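Long-range contacts in caspase-1 (Spodoptera frugiperda, PDB 1M72), which is a cysteine endopeptidase of the caspase family, probably acting in the caspase activation cascade that executes apoptosis: residues I37-H42 with A104-G109; K49-T54 with S194-T199. All coordinates share one frame; numbering follows the deposited sequence.

Contact 1 (I37-H42 with A104-G109); sequences IFNHEH and AVLTHG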
loop_
_atom_site.group_PDB
_atom_site.type_symbol
_atom_site.label_atom_id
_atom_site.label_comp_id
_atom_site.label_asym_id
_atom_site.label_seq_id
_atom_site.Cartn_x
_atom_site.Cartn_y
_atom_site.Cartn_z
ATOM N N ILE C 37 -9.038 -19.486 1.679
ATOM C CA ILE C 37 -7.668 -19.629 2.140
ATOM C C ILE C 37 -6.927 -20.703 1.322
ATOM O O ILE C 37 -7.344 -21.859 1.253
ATOM C CB ILE C 37 -7.646 -19.983 3.646
ATOM C CG1 ILE C 37 -8.332 -18.857 4.449
ATOM C CG2 ILE C 37 -6.208 -20.183 4.112
ATOM C CD1 ILE C 37 -8.583 -19.167 5.976
ATOM N N PHE C 38 -5.862 -20.319 0.651
ATOM C CA PHE C 38 -5.085 -21.312 -0.076
ATOM C C PHE C 38 -3.885 -21.535 0.784
ATOM O O PHE C 38 -2.972 -20.727 0.828
ATOM C CB PHE C 38 -4.657 -20.817 -1.454
ATOM C CG PHE C 38 -5.807 -20.551 -2.352
ATOM C CD1 PHE C 38 -6.383 -19.282 -2.402
ATOM C CD2 PHE C 38 -6.337 -21.571 -3.140
ATOM C CE1 PHE C 38 -7.476 -19.014 -3.228
ATOM C CE2 PHE C 38 -7.434 -21.334 -3.981
ATOM C CZ PHE C 38 -8.017 -20.040 -4.032
ATOM N N ASN C 39 -3.908 -22.661 1.472
ATOM C CA ASN C 39 -2.850 -23.062 2.404
ATOM C C ASN C 39 -1.966 -24.112 1.759
ATOM O O ASN C 39 -2.467 -25.189 1.367
ATOM C CB ASN C 39 -3.506 -23.624 3.656
ATOM C CG ASN C 39 -2.522 -23.943 4.704
ATOM O OD1 ASN C 39 -2.627 -24.959 5.365
ATOM N ND2 ASN C 39 -1.541 -23.081 4.867
ATOM N N HIS C 40 -0.665 -23.811 1.675
ATOM C CA HIS C 40 0.295 -24.711 1.020
ATOM C C HIS C 40 1.345 -25.206 1.946
ATOM O O HIS C 40 2.194 -24.431 2.352
ATOM C CB HIS C 40 1.007 -24.009 -0.127
ATOM C CG HIS C 40 0.112 -23.699 -1.273
ATOM N ND1 HIS C 40 -0.206 -24.633 -2.238
ATOM C CD2 HIS C 40 -0.615 -22.592 -1.557
ATOM C CE1 HIS C 40 -1.094 -24.116 -3.066
ATOM N NE2 HIS C 40 -1.358 -22.881 -2.677
ATOM N N GLU C 41 1.315 -26.499 2.254
ATOM C CA GLU C 41 2.317 -27.059 3.176
ATOM C C GLU C 41 3.426 -27.882 2.510
ATOM O O GLU C 41 4.568 -27.896 2.963
ATOM C CB GLU C 41 1.630 -27.917 4.259
ATOM C CG GLU C 41 2.549 -28.304 5.465
ATOM C CD GLU C 41 1.812 -29.096 6.562
ATOM O OE1 GLU C 41 0.762 -29.740 6.264
ATOM O OE2 GLU C 41 2.291 -29.080 7.720
ATOM N N HIS C 42 3.085 -28.531 1.413
ATOM C CA HIS C 42 4.034 -29.397 0.751
ATOM C C HIS C 42 4.051 -29.083 -0.736
ATOM O O HIS C 42 3.051 -28.660 -1.298
ATOM C CB HIS C 42 3.609 -30.840 1.042
ATOM C CG HIS C 42 3.411 -31.111 2.504
ATOM N ND1 HIS C 42 2.186 -31.474 3.042
ATOM C CD2 HIS C 42 4.287 -31.082 3.548
ATOM C CE1 HIS C 42 2.325 -31.665 4.349
ATOM N NE2 HIS C 42 3.588 -31.435 4.682
ATOM N N ALA C 104 -6.844 -15.367 1.000
ATOM C CA ALA C 104 -5.560 -15.455 1.707
ATOM C C ALA C 104 -4.672 -16.543 1.052
ATOM O O ALA C 104 -5.156 -17.584 0.598
ATOM C CB ALA C 104 -5.779 -15.782 3.218
ATOM N N VAL C 105 -3.376 -16.309 0.995
ATOM C CA VAL C 105 -2.491 -17.291 0.415
ATOM C C VAL C 105 -1.320 -17.446 1.355
ATOM O O VAL C 105 -0.708 -16.464 1.743
ATOM C CB VAL C 105 -2.011 -16.857 -0.998
ATOM C CG1 VAL C 105 -1.069 -17.926 -1.607
ATOM C CG2 VAL C 105 -3.194 -16.677 -1.906
ATOM N N LEU C 106 -1.035 -18.688 1.739
ATOM C CA LEU C 106 0.051 -19.032 2.675
ATOM C C LEU C 106 0.957 -19.995 1.879
ATOM O O LEU C 106 0.585 -21.169 1.641
ATOM C CB LEU C 106 -0.536 -19.746 3.897
ATOM C CG LEU C 106 -1.845 -19.198 4.491
ATOM C CD1 LEU C 106 -2.330 -20.160 5.598
ATOM C CD2 LEU C 106 -1.625 -17.829 5.078
ATOM N N THR C 107 2.136 -19.513 1.472
ATOM C CA THR C 107 2.998 -20.331 0.602
ATOM C C THR C 107 4.433 -19.800 0.434
ATOM O O THR C 107 4.847 -18.891 1.151
ATOM C CB THR C 107 2.306 -20.452 -0.797
ATOM O OG1 THR C 107 2.986 -21.421 -1.591
ATOM C CG2 THR C 107 2.302 -19.104 -1.544
ATOM N N HIS C 108 5.211 -20.405 -0.467
ATOM C CA HIS C 108 6.583 -19.922 -0.750
ATOM C C HIS C 108 6.492 -18.868 -1.886
ATOM O O HIS C 108 5.632 -18.957 -2.764
ATOM C CB HIS C 108 7.503 -21.035 -1.265
ATOM C CG HIS C 108 8.032 -21.948 -0.204
ATOM N ND1 HIS C 108 8.859 -21.513 0.810
ATOM C CD2 HIS C 108 7.875 -23.282 -0.021
ATOM C CE1 HIS C 108 9.190 -22.541 1.571
ATOM N NE2 HIS C 108 8.608 -23.627 1.087
ATOM N N GLY C 109 7.406 -17.904 -1.869
ATOM C CA GLY C 109 7.434 -16.882 -2.894
ATOM C C GLY C 109 8.809 -16.286 -3.192
ATOM O O GLY C 109 9.812 -16.509 -2.484
#
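Phe38 sits between Ala104 and Leu106 where strands 31-39 and 98-106 end in parallel, with Phe38 N donating to Ala104 O (2.8 Å), Phe38 O accepting from Leu106 N (3.0 Å) and, past the strand, His40 N reaching Leu106 O (2.9 Å).

Ile37, Asn39, Ala104 and Leu106 share one face. There the two branches of Ile37 divide the work: CG1 meets Ala104 CB, whereas CG2 approaches Leu106 CD1 at 4.2 Å. The Asn39 side chain crosses Leu106 at an angle, bringing ND2 to its CB and CD1; ND2 also makes a weak hydrogen bond to Thr54 OG1.

Phe38 and Val105 lie on the opposite face. Because Phe38 CG stands beside the backbone N (chi1 -63°), the ring has Ala104 O at its edge and brings CD1 to 4.1 Å from Val105 CG2. Past the strand ends, His40 and Thr107 each point toward the other segment. The His40 ring turns an edge to Leu106 O and lies alongside Thr107, His40 CD2 being 3.7 Å from Thr107 CB. Backbone bonds thus join the chains as far as His40, while Thr107, bonded through OG1 to Tyr115 O and packed on His40, directly precedes His108, the probable catalytic histidine.

Contact 2 (K49-T54 with S194-T199); sequences KSRTGT and SWRNTT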
loop_
_atom_site.group_PDB
_atom_site.type_symbol
_atom_site.label_atom_id
_atom_site.label_comp_id
_atom_site.label_asym_id
_atom_site.label_seq_id
_atom_site.Cartn_x
_atom_site.Cartn_y
_atom_site.Cartn_z
ATOM N N LYS C 49 11.182 -26.747 0.526
ATOM C CA LYS C 49 10.985 -27.503 1.758
ATOM C C LYS C 49 9.547 -27.350 2.259
ATOM O O LYS C 49 8.834 -26.426 1.857
ATOM C CB LYS C 49 12.007 -27.017 2.794
ATOM C CG LYS C 49 13.434 -27.370 2.353
ATOM C CD LYS C 49 14.537 -26.830 3.295
ATOM C CE LYS C 49 14.724 -25.330 3.164
ATOM N NZ LYS C 49 16.090 -24.926 3.598
ATOM N N SER C 50 9.102 -28.256 3.114
ATOM C CA SER C 50 7.750 -28.140 3.627
ATOM C C SER C 50 7.583 -26.925 4.550
ATOM O O SER C 50 8.525 -26.462 5.215
ATOM C CB SER C 50 7.320 -29.434 4.294
ATOM O OG SER C 50 6.953 -30.350 3.273
ATOM N N ARG C 51 6.386 -26.373 4.546
ATOM C CA ARG C 51 6.150 -25.170 5.326
ATOM C C ARG C 51 5.493 -25.486 6.689
ATOM O O ARG C 51 4.385 -25.021 6.985
ATOM C CB ARG C 51 5.296 -24.182 4.470
ATOM C CG ARG C 51 5.981 -23.758 3.149
ATOM C CD ARG C 51 5.271 -22.576 2.408
ATOM N NE ARG C 51 5.041 -21.431 3.294
ATOM C CZ ARG C 51 3.882 -21.195 3.916
ATOM N NH1 ARG C 51 2.851 -22.013 3.734
ATOM N NH2 ARG C 51 3.741 -20.148 4.716
ATOM N N THR C 52 6.193 -26.277 7.509
ATOM C CA THR C 52 5.684 -26.672 8.822
ATOM C C THR C 52 5.290 -25.404 9.588
ATOM O O THR C 52 6.042 -24.417 9.598
ATOM C CB THR C 52 6.733 -27.487 9.630
ATOM O OG1 THR C 52 7.343 -28.485 8.787
ATOM C CG2 THR C 52 6.044 -28.175 10.820
ATOM N N GLY C 53 4.092 -25.429 10.176
ATOM C CA GLY C 53 3.571 -24.266 10.891
ATOM C C GLY C 53 2.425 -23.520 10.175
ATOM O O GLY C 53 1.620 -22.827 10.818
ATOM N N THR C 54 2.355 -23.662 8.847
ATOM C CA THR C 54 1.317 -22.993 8.049
ATOM C C THR C 54 -0.087 -23.476 8.434
ATOM O O THR C 54 -1.039 -22.737 8.263
ATOM C CB THR C 54 1.559 -23.205 6.497
ATOM O OG1 THR C 54 0.687 -22.358 5.755
ATOM C CG2 THR C 54 1.303 -24.627 6.076
ATOM N N SER C 194 10.267 -13.555 4.347
ATOM C CA SER C 194 9.107 -13.472 5.227
ATOM C C SER C 194 9.306 -14.601 6.229
ATOM O O SER C 194 9.604 -15.722 5.830
ATOM C CB SER C 194 7.843 -13.701 4.424
ATOM O OG SER C 194 6.737 -13.388 5.196
ATOM N N TRP C 195 9.140 -14.312 7.515
ATOM C CA TRP C 195 9.381 -15.334 8.524
ATOM C C TRP C 195 8.184 -16.099 9.067
ATOM O O TRP C 195 7.100 -15.537 9.289
ATOM C CB TRP C 195 10.156 -14.743 9.685
ATOM C CG TRP C 195 11.531 -14.337 9.314
ATOM C CD1 TRP C 195 11.914 -13.126 8.809
ATOM C CD2 TRP C 195 12.740 -15.091 9.508
ATOM N NE1 TRP C 195 13.279 -13.073 8.692
ATOM C CE2 TRP C 195 13.818 -14.261 9.109
ATOM C CE3 TRP C 195 13.021 -16.383 9.991
ATOM C CZ2 TRP C 195 15.158 -14.674 9.170
ATOM C CZ3 TRP C 195 14.361 -16.801 10.050
ATOM C CH2 TRP C 195 15.410 -15.937 9.636
ATOM N N ARG C 196 8.435 -17.387 9.284
ATOM C CA ARG C 196 7.477 -18.372 9.787
ATOM C C ARG C 196 8.075 -19.212 10.938
ATOM O O ARG C 196 9.199 -19.714 10.849
ATOM C CB ARG C 196 7.069 -19.311 8.626
ATOM C CG ARG C 196 6.148 -20.542 8.988
ATOM C CD ARG C 196 5.670 -21.269 7.685
ATOM N NE ARG C 196 6.775 -21.318 6.729
ATOM C CZ ARG C 196 7.785 -22.176 6.793
ATOM N NH1 ARG C 196 7.814 -23.098 7.762
ATOM N NH2 ARG C 196 8.818 -22.052 5.943
ATOM N N ASN C 197 7.352 -19.362 12.037
ATOM C CA ASN C 197 7.854 -20.223 13.104
ATOM C C ASN C 197 7.138 -21.567 12.917
ATOM O O ASN C 197 5.914 -21.604 12.752
ATOM C CB ASN C 197 7.535 -19.670 14.477
ATOM C CG ASN C 197 7.889 -20.675 15.599
ATOM O OD1 ASN C 197 7.059 -21.518 15.996
ATOM N ND2 ASN C 197 9.145 -20.610 16.075
ATOM N N THR C 198 7.885 -22.670 12.971
ATOM C CA THR C 198 7.272 -23.991 12.747
ATOM C C THR C 198 6.268 -24.403 13.799
ATOM O O THR C 198 5.504 -25.327 13.569
ATOM C CB THR C 198 8.312 -25.139 12.649
ATOM O OG1 THR C 198 9.142 -25.126 13.825
ATOM C CG2 THR C 198 9.174 -24.990 11.357
ATOM N N THR C 199 6.270 -23.783 14.970
ATOM C CA THR C 199 5.250 -24.220 15.892
ATOM C C THR C 199 4.133 -23.190 16.084
ATOM O O THR C 199 2.982 -23.574 16.287
ATOM C CB THR C 199 5.852 -24.780 17.269
ATOM O OG1 THR C 199 5.029 -24.346 18.365
ATOM C CG2 THR C 199 7.306 -24.376 17.482
#
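A type II turn from Arg51 to Thr54 sets its corner against the end of strand 195-197, where the CA atoms of Gly53 and Thr198 come within 4.1 Å. Gly53 adopts a positive phi of 108° at the N-cap of helix 54-67; a side chain there would run into Asn197 O and crowd Thr198 CA, and Gly53 CA lies 3.5 Å from Thr198 O. Thr52 O, at the same corner, receives a CA-H contact from Thr198 CA.

Arg196 carries most of the side-chain contact. Its chain leaves the strand extended, with CG anti to the backbone N (chi1 174°), and bends only at chi3, which brings the guanidinium alongside the turn. Arg196 NH1 donates to Thr52 O at 2.9 Å; the oxygen lies near the guanidinium plane, although the donor is tilted out of the carbonyl plane. Arg51 CA sits over one face of the same group, near its rim. Beyond it the Arg51 side chain crosses Arg196 with the two guanidinium planes 74° apart, and Arg196 CD rests over a face of the Arg51 group, 3.7 Å from Arg51 NH2. Thr52 CB packs on Thr198 CG2 at 3.9 Å.

The stronger partners of both arginines belong to the bound peptide, whose acidic side chains form salt bridges with Arg51 NE and with Arg196 NE and NH1. Arg51 NH1 also donates to His40 O and, weakly, to Thr54 OG1, which probably helps to orient the guanidinium. Trp195 and Arg196 pair with the peptide as an antiparallel strand, extending the sheet across the interface. This convergence of two arginines beside a substrate-binding strand is the hallmark of the caspase substrate cleft, whose S1 pocket uses such arginines to select aspartate.

How the contacts relate
From the N terminus, strand 31-39 delivers residues 37-42 of contact 1, and a loop then leads to 49-54, the first half of contact 2, which runs into the start of helix 54-67. Contact 1 closes when strand 98-106 returns beside the first strand, enclosing two helices and strand 70-76. Contact 2 closes much later, at strand 195-197, after 139 intervening residues. The segments therefore alternate along the chain, so the two loops cross. Their centres lie about 10 Å apart, and they meet directly through a probable hydrogen bond from Arg51 N to Glu41 O. Lys49 O also accepts from His108 NE2. Together they tie the ends of the central parallel strands to the substrate-binding loops.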